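Side-chain contacts in CELL WALL surface anchor family protein (Streptococcus pneumoniae, PDB 2WW8), which serves as the adhesin of the pneumococcal pilus, probably attaching the bacterium to host cells through an integrin-like domain that carries a magnesium ion: residues Asn244-Arg247 with Ala248-Gly252; Glu253-Arg256 with Ser257-Lys261; Asn329-Val332 with Glu333-Lys337; Arg581-His584 with Thr585-Glu589. All blocks are in the same frame, centred on the assembly; numbering follows the deposited sequence. Where two conformers were deposited one is given.

Contact 1 of 4, residues Asn244-Arg247 with Ala248-Gly252; sequences NARR and AERAG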
loop_
_atom_site.group_PDB
_atom_site.type_symbol
_atom_site.label_atom_id
_atom_site.label_comp_id
_atom_site.label_asym_id
_atom_site.label_seq_id
_atom_site.Cartn_x
_atom_site.Cartn_y
_atom_site.Cartn_z
ATOM N N ASN A 244 40.071 5.783 -1.974
ATOM C CA ASN A 244 38.700 5.260 -1.911
ATOM C C ASN A 244 37.636 6.365 -2.039
ATOM O O ASN A 244 36.571 6.310 -1.421
ATOM C CB ASN A 244 38.452 4.434 -0.626
ATOM C CG ASN A 244 37.392 3.374 -0.842
ATOM O OD1 ASN A 244 37.318 2.810 -1.935
ATOM N ND2 ASN A 244 36.561 3.109 0.165
ATOM N N ALA A 245 37.898 7.365 -2.858
ATOM C CA ALA A 245 36.899 8.417 -3.040
ATOM C C ALA A 245 35.601 7.980 -3.748
ATOM O O ALA A 245 34.668 8.766 -3.726
ATOM C CB ALA A 245 37.480 9.609 -3.796
ATOM N N ARG A 246 35.533 6.786 -4.341
ATOM C CA ARG A 246 34.296 6.276 -4.927
ATOM C C ARG A 246 33.842 7.202 -6.084
ATOM O O ARG A 246 32.646 7.495 -6.237
ATOM C CB ARG A 246 33.183 6.091 -3.851
ATOM C CG ARG A 246 33.535 5.549 -2.456
ATOM C CD ARG A 246 34.220 4.197 -2.495
ATOM N NE ARG A 246 33.346 3.274 -3.202
ATOM C CZ ARG A 246 33.671 2.037 -3.554
ATOM N NH1 ARG A 246 34.875 1.543 -3.279
ATOM N NH2 ARG A 246 32.780 1.294 -4.189
ATOM N N ARG A 247 34.783 7.715 -6.876
ATOM C CA ARG A 247 34.421 8.672 -7.905
ATOM C C ARG A 247 33.362 8.155 -8.888
ATOM O O ARG A 247 32.329 8.836 -9.102
ATOM C CB ARG A 247 35.623 9.189 -8.688
ATOM C CG ARG A 247 36.539 10.092 -7.822
ATOM C CD ARG A 247 37.644 10.698 -8.687
ATOM N NE ARG A 247 38.533 11.516 -7.876
ATOM C CZ ARG A 247 39.647 12.050 -8.350
ATOM N NH1 ARG A 247 40.029 11.818 -9.605
ATOM N NH2 ARG A 247 40.389 12.769 -7.529
ATOM N N ALA A 248 33.603 6.973 -9.462
ATOM C CA ALA A 248 32.716 6.444 -10.494
ATOM C C ALA A 248 31.316 6.212 -9.926
ATOM O O ALA A 248 30.291 6.608 -10.534
ATOM C CB ALA A 248 33.309 5.225 -11.145
ATOM N N GLU A 249 31.261 5.578 -8.767
ATOM C CA GLU A 249 29.952 5.238 -8.269
ATOM C C GLU A 249 29.154 6.481 -7.896
ATOM O O GLU A 249 27.938 6.546 -8.115
ATOM C CB GLU A 249 29.943 4.147 -7.191
ATOM C CG GLU A 249 30.185 4.580 -5.824
ATOM C CD GLU A 249 30.303 3.468 -4.795
ATOM O OE1 GLU A 249 30.288 2.257 -5.099
ATOM O OE2 GLU A 249 30.458 3.850 -3.629
ATOM N N ARG A 250 29.804 7.466 -7.302
ATOM C CA ARG A 250 29.085 8.643 -6.907
ATOM C C ARG A 250 28.687 9.511 -8.100
ATOM O O ARG A 250 27.627 10.125 -8.064
ATOM C CB ARG A 250 29.797 9.427 -5.789
ATOM C CG ARG A 250 29.888 8.615 -4.483
ATOM C CD ARG A 250 30.712 9.321 -3.444
ATOM N NE ARG A 250 30.720 8.509 -2.248
ATOM C CZ ARG A 250 31.511 8.669 -1.180
ATOM N NH1 ARG A 250 32.392 9.665 -1.074
ATOM N NH2 ARG A 250 31.374 7.836 -0.157
ATOM N N ALA A 251 29.541 9.637 -9.103
ATOM C CA ALA A 251 29.209 10.418 -10.309
ATOM C C ALA A 251 28.103 9.689 -11.025
ATOM O O ALA A 251 27.279 10.397 -11.576
ATOM C CB ALA A 251 30.398 10.544 -11.246
ATOM N N GLY A 252 28.117 8.344 -11.049
ATOM C CA GLY A 252 27.055 7.537 -11.676
ATOM C C GLY A 252 25.723 7.678 -10.943
ATOM O O GLY A 252 24.692 7.949 -11.575
#
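Arg-246 lays its guanidinium edge against the carboxylate of Glu-249, one turn further on, and grips it side-on with two nitrogens. NE of Arg-246 reaches OE2 of Glu-249 at 3.0 Å and NH2 of Arg-246 reaches OE1 of Glu-249 at 2.8 Å. Both oxygens lie near the guanidinium plane but are met from above the carboxylate plane, the two planes being 64° apart. The arginine chain is bent at chi2 and chi3 (both -57°), which brings NE and NH2 round to the Glu-249 carboxylate. The stem of Arg-246 lies over one face of the Arg-250 guanidinium, CG offset toward the rim. Arg-246 is the N-cap residue, and its O accepts from Arg-250 N at 3.0 Å. The tight side is that of the buried Ala-248 and Ala-251, where Ala-251 N donates to Arg-247 O at 2.9 Å. Against it stand the partly exposed arginines and the exposed Asn-244, whose OD1 takes NH1 of Arg-246 at 3.1 Å. Arg-247 extends away to a salt bridge with Asp-387, a magnesium ligand. The contact thus joins the loop after helix 241-244 to the first turns of helix 247-263, with Thr-572 receiving Arg-250 NH1 just ahead of helix 575-583.

Contact 2 of 4, residues Glu253-Arg256 with Ser257-Lys261; sequences EATR and SLIDK
Thr-255 and Ile-259 meet along one face of helix 247-263, where CG2 of Thr-255 lies 4.0 Å from CD1 of Ile-259, one turn on. The two side chains run at a slant to each other; CG2 of the threonine is anti to its own nitrogen (OG1 chi1 -59°), which turns the methyl toward the isoleucine and leaves OG1 beside the backbone N, bonded to the carbonyl of Ala-251 in the preceding turn. Four amides, those of 257-260, donate back to the carbonyls of 253-256 in the i to i+4 pattern of an alpha helix. Leu-258 N to Ala-254 O and Ile-259 N to Thr-255 O, both 2.9 Å, are the straighter, at 166° and 168°. The bond from Ser-257 N to Glu-253 O is more bent, and Asp-260 N donates to Arg-256 O. CG1 of Ile-259 also rests 3.2 Å from Thr-255 O, an apolar neighbour of an oxygen already bonded to an amide.

The polar ends look outward for partners. NE of Arg-256 donates to the carbonyl of Lys-335, its NH2 is also hydrogen-bonded outside the two segments, and OD1 of Asp-260 forms a salt bridge with NZ of Lys-335 on helix 328-337. Ile-259 packs on Ile-331 and Leu-334 of that helix and, with Thr-255 and Leu-258, on Ile-229 of strand 225-232. Within this contact, then, the side chains add mainly apolar packing to a helix held by its own amides, while the charged ends of Arg-256 and Asp-260 are spent on joining it to the neighbouring helix.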
loop_
_atom_site.group_PDB
_atom_site.type_symbol
_atom_site.label_atom_id
_atom_site.label_comp_id
_atom_site.label_asym_id
_atom_site.label_seq_id
_atom_site.Cartn_x
_atom_site.Cartn_y
_atom_site.Cartn_z
ATOM N N GLU A 253 25.721 7.541 -9.617
ATOM C CA GLU A 253 24.482 7.759 -8.868
ATOM C C GLU A 253 23.950 9.197 -9.035
ATOM O O GLU A 253 22.719 9.365 -9.116
ATOM C CB GLU A 253 24.616 7.411 -7.382
ATOM C CG GLU A 253 25.021 5.935 -7.093
ATOM C CD GLU A 253 25.562 5.626 -5.663
ATOM O OE1 GLU A 253 25.859 6.562 -4.864
ATOM O OE2 GLU A 253 25.729 4.417 -5.331
ATOM N N ALA A 254 24.838 10.203 -9.057
ATOM C CA ALA A 254 24.428 11.596 -9.258
ATOM C C ALA A 254 23.823 11.740 -10.684
ATOM O O ALA A 254 22.781 12.358 -10.849
ATOM C CB ALA A 254 25.599 12.563 -9.097
ATOM N N THR A 255 24.455 11.139 -11.696
ATOM C CA THR A 255 23.937 11.204 -13.063
ATOM C C THR A 255 22.508 10.633 -13.154
ATOM O O THR A 255 21.620 11.322 -13.702
ATOM C CB THR A 255 24.902 10.519 -14.049
ATOM O OG1 THR A 255 26.164 11.177 -13.975
ATOM C CG2 THR A 255 24.429 10.484 -15.524
ATOM N N ARG A 256 22.321 9.425 -12.602
ATOM C CA ARG A 256 21.007 8.789 -12.565
ATOM C C ARG A 256 19.971 9.704 -11.906
ATOM O O ARG A 256 18.855 9.730 -12.433
ATOM C CB ARG A 256 20.990 7.415 -11.890
ATOM C CG ARG A 256 21.815 6.381 -12.708
ATOM C CD ARG A 256 21.929 5.081 -11.893
ATOM N NE ARG A 256 22.582 4.153 -12.805
ATOM C CZ ARG A 256 23.197 3.027 -12.468
ATOM N NH1 ARG A 256 23.223 2.664 -11.183
ATOM N NH2 ARG A 256 23.746 2.290 -13.443
ATOM N N SER A 257 20.325 10.376 -10.801
ATOM C CA SER A 257 19.346 11.235 -10.109
ATOM C C SER A 257 19.033 12.482 -10.923
ATOM O O SER A 257 17.884 12.881 -10.977
ATOM C CB SER A 257 19.712 11.634 -8.682
ATOM O OG SER A 257 18.715 12.538 -8.234
ATOM N N LEU A 258 20.037 13.057 -11.566
ATOM C CA LEU A 258 19.841 14.184 -12.465
ATOM C C LEU A 258 18.927 13.808 -13.665
ATOM O O LEU A 258 18.025 14.550 -14.035
ATOM C CB LEU A 258 21.196 14.730 -12.969
ATOM C CG LEU A 258 21.112 15.878 -13.992
ATOM C CD1 LEU A 258 20.443 17.106 -13.371
ATOM C CD2 LEU A 258 22.463 16.232 -14.606
ATOM N N ILE A 259 19.145 12.638 -14.257
ATOM C CA ILE A 259 18.258 12.123 -15.287
ATOM C C ILE A 259 16.819 12.092 -14.733
ATOM O O ILE A 259 15.905 12.581 -15.412
ATOM C CB ILE A 259 18.714 10.732 -15.750
ATOM C CG1 ILE A 259 20.045 10.907 -16.498
ATOM C CG2 ILE A 259 17.653 10.088 -16.617
ATOM C CD1 ILE A 259 20.743 9.571 -16.760
ATOM N N ASP A 260 16.608 11.531 -13.538
ATOM C CA ASP A 260 15.250 11.508 -12.948
ATOM C C ASP A 260 14.664 12.914 -12.845
ATOM O O ASP A 260 13.471 13.065 -13.066
ATOM C CB ASP A 260 15.134 10.907 -11.534
ATOM C CG ASP A 260 15.421 9.411 -11.470
ATOM O OD1 ASP A 260 15.229 8.710 -12.481
ATOM O OD2 ASP A 260 15.873 8.896 -10.407
ATOM N N LYS A 261 15.430 13.912 -12.431
ATOM C CA LYS A 261 14.900 15.265 -12.282
ATOM C C LYS A 261 14.589 15.864 -13.659
ATOM O O LYS A 261 13.519 16.431 -13.845
ATOM C CB LYS A 261 15.923 16.178 -11.597
ATOM C CG LYS A 261 16.090 15.866 -10.119
ATOM C CD LYS A 261 17.177 16.785 -9.566
ATOM C CE LYS A 261 18.028 16.051 -8.516
ATOM N NZ LYS A 261 17.143 15.924 -7.379
#

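Contact 3 of 4, residues Asn329-Val332 with Glu333-Lys337; sequences NDIV and ELKNK
Ile-331 sets its CG2 methyl against the aliphatic stem of Lys-335, 4.2 Å from CD, one turn along the amphipathic helix 328-337. This short helix lies beside helix 247-263 in the integrin-like domain; Ile-331 rests on Thr-263 there, while Leu-334 packs on Val-270 and Leu-272 of strand 269-275. CG of Lys-335 is anti to the carbonyl carbon and the chain bends at chi3 (76°), so that its end leads away from the turn. Four amides hold the turn, the straightest being Lys-335 N to Ile-331 O (2.9 Å, 170°). Beside Tyr-321 of strand 321-322, OD1 of Asp-330 and OE1 of Glu-333 stand 4.6 Å apart, two like charges without contact. OD2 of Asp-330 has a salt bridge to Lys-323, which probably offsets its charge, and a hydrogen bond to Thr-325 OG1. Val-332 and Asn-336 run side by side and point the same way, CG1 of Val-332 being 3.9 Å from ND2 of Asn-336. The carbonyl O of Val-332 accepts from Asn-336 N at 3.1 Å, and this exposed Val-332/Asn-336 side also takes a water, which donates to Val-332 O at 2.7 Å and, weakly, to OD1 of Asn-336 at 3.2 Å.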
loop_
_atom_site.group_PDB
_atom_site.type_symbol
_atom_site.label_atom_id
_atom_site.label_comp_id
_atom_site.label_asym_id
_atom_site.label_seq_id
_atom_site.Cartn_x
_atom_site.Cartn_y
_atom_site.Cartn_z
ATOM N N ASN A 329 10.680 3.829 -21.164
ATOM C CA ASN A 329 11.442 2.593 -21.268
ATOM C C ASN A 329 12.887 2.834 -21.689
ATOM O O ASN A 329 13.836 2.216 -21.182
ATOM C CB ASN A 329 10.757 1.640 -22.259
ATOM C CG ASN A 329 9.514 0.946 -21.687
ATOM O OD1 ASN A 329 8.467 0.968 -22.326
ATOM N ND2 ASN A 329 9.614 0.339 -20.493
ATOM N N ASP A 330 13.063 3.748 -22.633
ATOM C CA ASP A 330 14.384 4.178 -23.085
ATOM C C ASP A 330 15.152 4.808 -21.928
ATOM O O ASP A 330 16.356 4.591 -21.838
ATOM C CB ASP A 330 14.301 5.279 -24.160
ATOM C CG ASP A 330 13.893 4.788 -25.573
ATOM O OD1 ASP A 330 13.603 3.569 -25.761
ATOM O OD2 ASP A 330 13.898 5.684 -26.489
ATOM N N ILE A 331 14.477 5.621 -21.118
ATOM C CA ILE A 331 15.123 6.287 -19.977
ATOM C C ILE A 331 15.625 5.252 -18.969
ATOM O O ILE A 331 16.747 5.384 -18.468
ATOM C CB ILE A 331 14.180 7.293 -19.284
ATOM C CG1 ILE A 331 13.953 8.515 -20.222
ATOM C CG2 ILE A 331 14.784 7.706 -17.927
ATOM C CD1 ILE A 331 12.711 9.251 -19.937
ATOM N N VAL A 332 14.809 4.229 -18.695
ATOM C CA VAL A 332 15.236 3.102 -17.860
ATOM C C VAL A 332 16.533 2.440 -18.388
ATOM O O VAL A 332 17.430 2.083 -17.640
ATOM C CB VAL A 332 14.134 2.041 -17.647
ATOM C CG1 VAL A 332 14.702 0.722 -16.969
ATOM C CG2 VAL A 332 12.986 2.638 -16.821
ATOM N N GLU A 333 16.588 2.283 -19.703
ATOM C CA GLU A 333 17.689 1.624 -20.350
ATOM C C GLU A 333 18.909 2.531 -20.272
ATOM O O GLU A 333 19.989 2.080 -19.914
ATOM C CB GLU A 333 17.244 1.300 -21.775
ATOM C CG GLU A 333 18.275 0.485 -22.522
ATOM C CD GLU A 333 17.880 0.234 -23.981
ATOM O OE1 GLU A 333 16.708 0.490 -24.381
ATOM O OE2 GLU A 333 18.807 -0.187 -24.715
ATOM N N LEU A 334 18.720 3.826 -20.527
ATOM C CA LEU A 334 19.801 4.799 -20.440
ATOM C C LEU A 334 20.411 4.851 -19.024
ATOM O O LEU A 334 21.641 4.823 -18.849
ATOM C CB LEU A 334 19.305 6.139 -20.985
ATOM C CG LEU A 334 20.148 7.421 -20.940
ATOM C CD1 LEU A 334 19.504 8.575 -21.757
ATOM C CD2 LEU A 334 20.356 7.877 -19.486
ATOM N N LYS A 335 19.568 4.938 -17.999
ATOM C CA LYS A 335 20.096 4.971 -16.632
ATOM C C LYS A 335 20.835 3.664 -16.324
ATOM O O LYS A 335 21.790 3.720 -15.589
ATOM C CB LYS A 335 18.962 5.123 -15.599
ATOM C CG LYS A 335 18.366 6.560 -15.516
ATOM C CD LYS A 335 17.125 6.508 -14.697
ATOM C CE LYS A 335 17.406 6.387 -13.274
ATOM N NZ LYS A 335 16.084 6.204 -12.595
ATOM N N ASN A 336 20.416 2.491 -16.808
ATOM C CA ASN A 336 21.197 1.244 -16.630
ATOM C C ASN A 336 22.532 1.199 -17.370
ATOM O O ASN A 336 23.355 0.300 -17.131
ATOM C CB ASN A 336 20.413 0.010 -17.085
ATOM C CG ASN A 336 19.285 -0.361 -16.116
ATOM O OD1 ASN A 336 19.376 -0.073 -14.921
ATOM N ND2 ASN A 336 18.218 -0.976 -16.615
ATOM N N LYS A 337 22.732 2.124 -18.300
ATOM C CA LYS A 337 24.005 2.213 -19.028
ATOM C C LYS A 337 24.987 3.121 -18.349
ATOM O O LYS A 337 26.194 3.088 -18.685
ATOM C CB LYS A 337 23.775 2.711 -20.466
ATOM C CG LYS A 337 23.246 1.448 -21.173
ATOM C CD LYS A 337 22.874 1.703 -22.585
ATOM C CE LYS A 337 24.041 1.272 -23.445
ATOM N NZ LYS A 337 23.722 1.709 -24.870
HETATM O O HOH W 1 17.117 2.165 -14.998
#

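Contact 4 of 4, residues Arg581-His584 with Thr585-Glu589; sequences RYFH and TIVTE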
loop_
_atom_site.group_PDB
_atom_site.type_symbol
_atom_site.label_atom_id
_atom_site.label_comp_id
_atom_site.label_asym_id
_atom_site.label_seq_id
_atom_site.Cartn_x
_atom_site.Cartn_y
_atom_site.Cartn_z
ATOM N N ARG A 581 22.333 22.275 -8.221
ATOM C CA ARG A 581 22.494 23.718 -8.216
ATOM C C ARG A 581 22.477 24.280 -9.648
ATOM O O ARG A 581 21.776 25.257 -9.929
ATOM C CB ARG A 581 23.835 24.073 -7.519
ATOM C CG ARG A 581 23.933 25.557 -7.147
ATOM C CD ARG A 581 25.200 25.896 -6.361
ATOM N NE ARG A 581 26.434 25.805 -7.173
ATOM C CZ ARG A 581 26.892 26.732 -8.025
ATOM N NH1 ARG A 581 26.256 27.870 -8.217
ATOM N NH2 ARG A 581 28.021 26.559 -8.672
ATOM N N TYR A 582 23.204 23.670 -10.570
ATOM C CA TYR A 582 23.246 24.193 -11.953
ATOM C C TYR A 582 21.871 23.925 -12.616
ATOM O O TYR A 582 21.340 24.797 -13.338
ATOM C CB TYR A 582 24.407 23.576 -12.765
ATOM C CG TYR A 582 25.765 24.170 -12.487
ATOM C CD1 TYR A 582 25.930 25.538 -12.402
ATOM C CD2 TYR A 582 26.901 23.360 -12.354
ATOM C CE1 TYR A 582 27.137 26.116 -12.147
ATOM C CE2 TYR A 582 28.143 23.950 -12.154
ATOM C CZ TYR A 582 28.250 25.299 -12.035
ATOM O OH TYR A 582 29.458 25.892 -11.825
ATOM N N PHE A 583 21.274 22.762 -12.324
ATOM C CA PHE A 583 19.923 22.494 -12.788
ATOM C C PHE A 583 18.970 23.661 -12.398
ATOM O O PHE A 583 18.148 24.121 -13.193
ATOM C CB PHE A 583 19.474 21.120 -12.279
ATOM C CG PHE A 583 18.123 20.653 -12.826
ATOM C CD1 PHE A 583 17.881 20.685 -14.197
ATOM C CD2 PHE A 583 17.119 20.202 -12.000
ATOM C CE1 PHE A 583 16.661 20.251 -14.732
ATOM C CE2 PHE A 583 15.850 19.815 -12.531
ATOM C CZ PHE A 583 15.645 19.813 -13.902
ATOM N N HIS A 584 19.063 24.092 -11.136
ATOM C CA HIS A 584 18.233 25.137 -10.609
ATOM C C HIS A 584 18.615 26.513 -11.190
ATOM O O HIS A 584 17.949 27.481 -10.892
ATOM C CB HIS A 584 18.199 25.153 -9.068
ATOM C CG HIS A 584 17.373 24.065 -8.461
ATOM N ND1 HIS A 584 17.805 22.759 -8.367
ATOM C CD2 HIS A 584 16.142 24.086 -7.894
ATOM C CE1 HIS A 584 16.879 22.017 -7.784
ATOM N NE2 HIS A 584 15.858 22.801 -7.496
ATOM N N THR A 585 19.626 26.654 -12.039
ATOM C CA THR A 585 19.751 27.989 -12.615
ATOM C C THR A 585 18.853 28.069 -13.856
ATOM O O THR A 585 18.681 29.138 -14.410
ATOM C CB THR A 585 21.207 28.360 -13.000
ATOM O OG1 THR A 585 21.623 27.519 -14.088
ATOM C CG2 THR A 585 22.170 28.234 -11.812
ATOM N N ILE A 586 18.331 26.948 -14.338
ATOM C CA ILE A 586 17.524 26.976 -15.549
ATOM C C ILE A 586 16.094 26.522 -15.290
ATOM O O ILE A 586 15.248 26.697 -16.169
ATOM C CB ILE A 586 18.161 26.197 -16.725
ATOM C CG1 ILE A 586 18.357 24.729 -16.398
ATOM C CG2 ILE A 586 19.495 26.888 -17.059
ATOM C CD1 ILE A 586 19.134 23.995 -17.461
ATOM N N VAL A 587 15.818 25.985 -14.101
ATOM C CA VAL A 587 14.420 25.682 -13.755
ATOM C C VAL A 587 14.112 26.328 -12.391
ATOM O O VAL A 587 15.042 26.463 -11.549
ATOM C CB VAL A 587 14.140 24.139 -13.756
ATOM C CG1 VAL A 587 14.422 23.515 -15.125
ATOM C CG2 VAL A 587 14.995 23.390 -12.700
ATOM N N THR A 588 12.852 26.631 -12.116
ATOM C CA THR A 588 12.429 26.815 -10.707
ATOM C C THR A 588 11.658 25.590 -10.181
ATOM O O THR A 588 10.921 24.934 -10.891
ATOM C CB THR A 588 11.511 28.054 -10.511
ATOM O OG1 THR A 588 10.166 27.700 -10.850
ATOM C CG2 THR A 588 11.928 29.248 -11.380
ATOM N N GLU A 589 11.808 25.256 -8.916
ATOM C CA GLU A 589 11.214 24.049 -8.437
ATOM C C GLU A 589 9.929 24.452 -7.670
ATOM O O GLU A 589 9.940 25.467 -6.954
ATOM C CB GLU A 589 12.276 23.390 -7.577
ATOM C CG GLU A 589 11.737 22.519 -6.552
ATOM C CD GLU A 589 12.771 21.904 -5.616
ATOM O OE1 GLU A 589 13.974 21.766 -5.953
ATOM O OE2 GLU A 589 12.330 21.534 -4.506
#
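His-584 NE2 donates to Glu-589 OE1 at 2.6 Å and 160°. The oxygen lies near the imidazole plane, at the ring edge, and is met on its anti side; ring and carboxylate planes are turned 54° apart. ND1 of the histidine is bonded to the carbonyl of Asn-580, so both ring nitrogens have partners, which probably fixes the rotation of the ring. Thr-585 OG1 sits between its own backbone N and carbonyl carbon, which brings it back to Tyr-582 O at 2.8 Å, in the carbonyl plane on a lone pair. The OH of Tyr-582 bonds to Glu-564 O and Thr-567 OG1.

Among backbone bonds, the amide of Thr-585 reaches Tyr-582 O from above the carbonyl plane. Phe-583 O accepts two amides, each at 3.1 Å: Val-587 N lies in the carbonyl plane but its bond is bent, whereas Ile-586 N comes from above the plane. This carbonyl, accepting two amides, lies where helix 575-583, the last of the integrin-like domain's helices, gives way to strand 587-591, which pairs with strand 203-218.

Apolar contact is carried by Val-587, whose CG2 stands over the centre of the Phe-583 ring, 3.7 Å from the centroid and 12° off the normal, a CH-pi contact. CG1 of Val-587 comes within 4.0 Å of Phe-583 CE1. The same ring meets Tyr-216 edge-to-face, while Tyr-582 stacks on Phe-535.

In the fold
Contacts 1 and 2 follow one another along helix 247-263, their centres 14 Å apart. Contact 2 is the hub: its centre is 11 Å from that of contact 3, and the two meet directly, NZ of Lys-335 reaching OD1 of Asp-260 at 2.7 Å and CG2 of Ile-259 lying 3.8 Å from CG of Lys-335. It also touches contact 4, where CB of Lys-261 packs 3.8 Å from CE2 of Phe-583. Contacts 3 and 4 do not meet, their nearest atoms being about 13 Å apart. Contact 1 is the one tied to the metal site: the Arg-247 side chain is about 6 Å from the magnesium ion bound by Ser-234, Ser-236 and Asp-387.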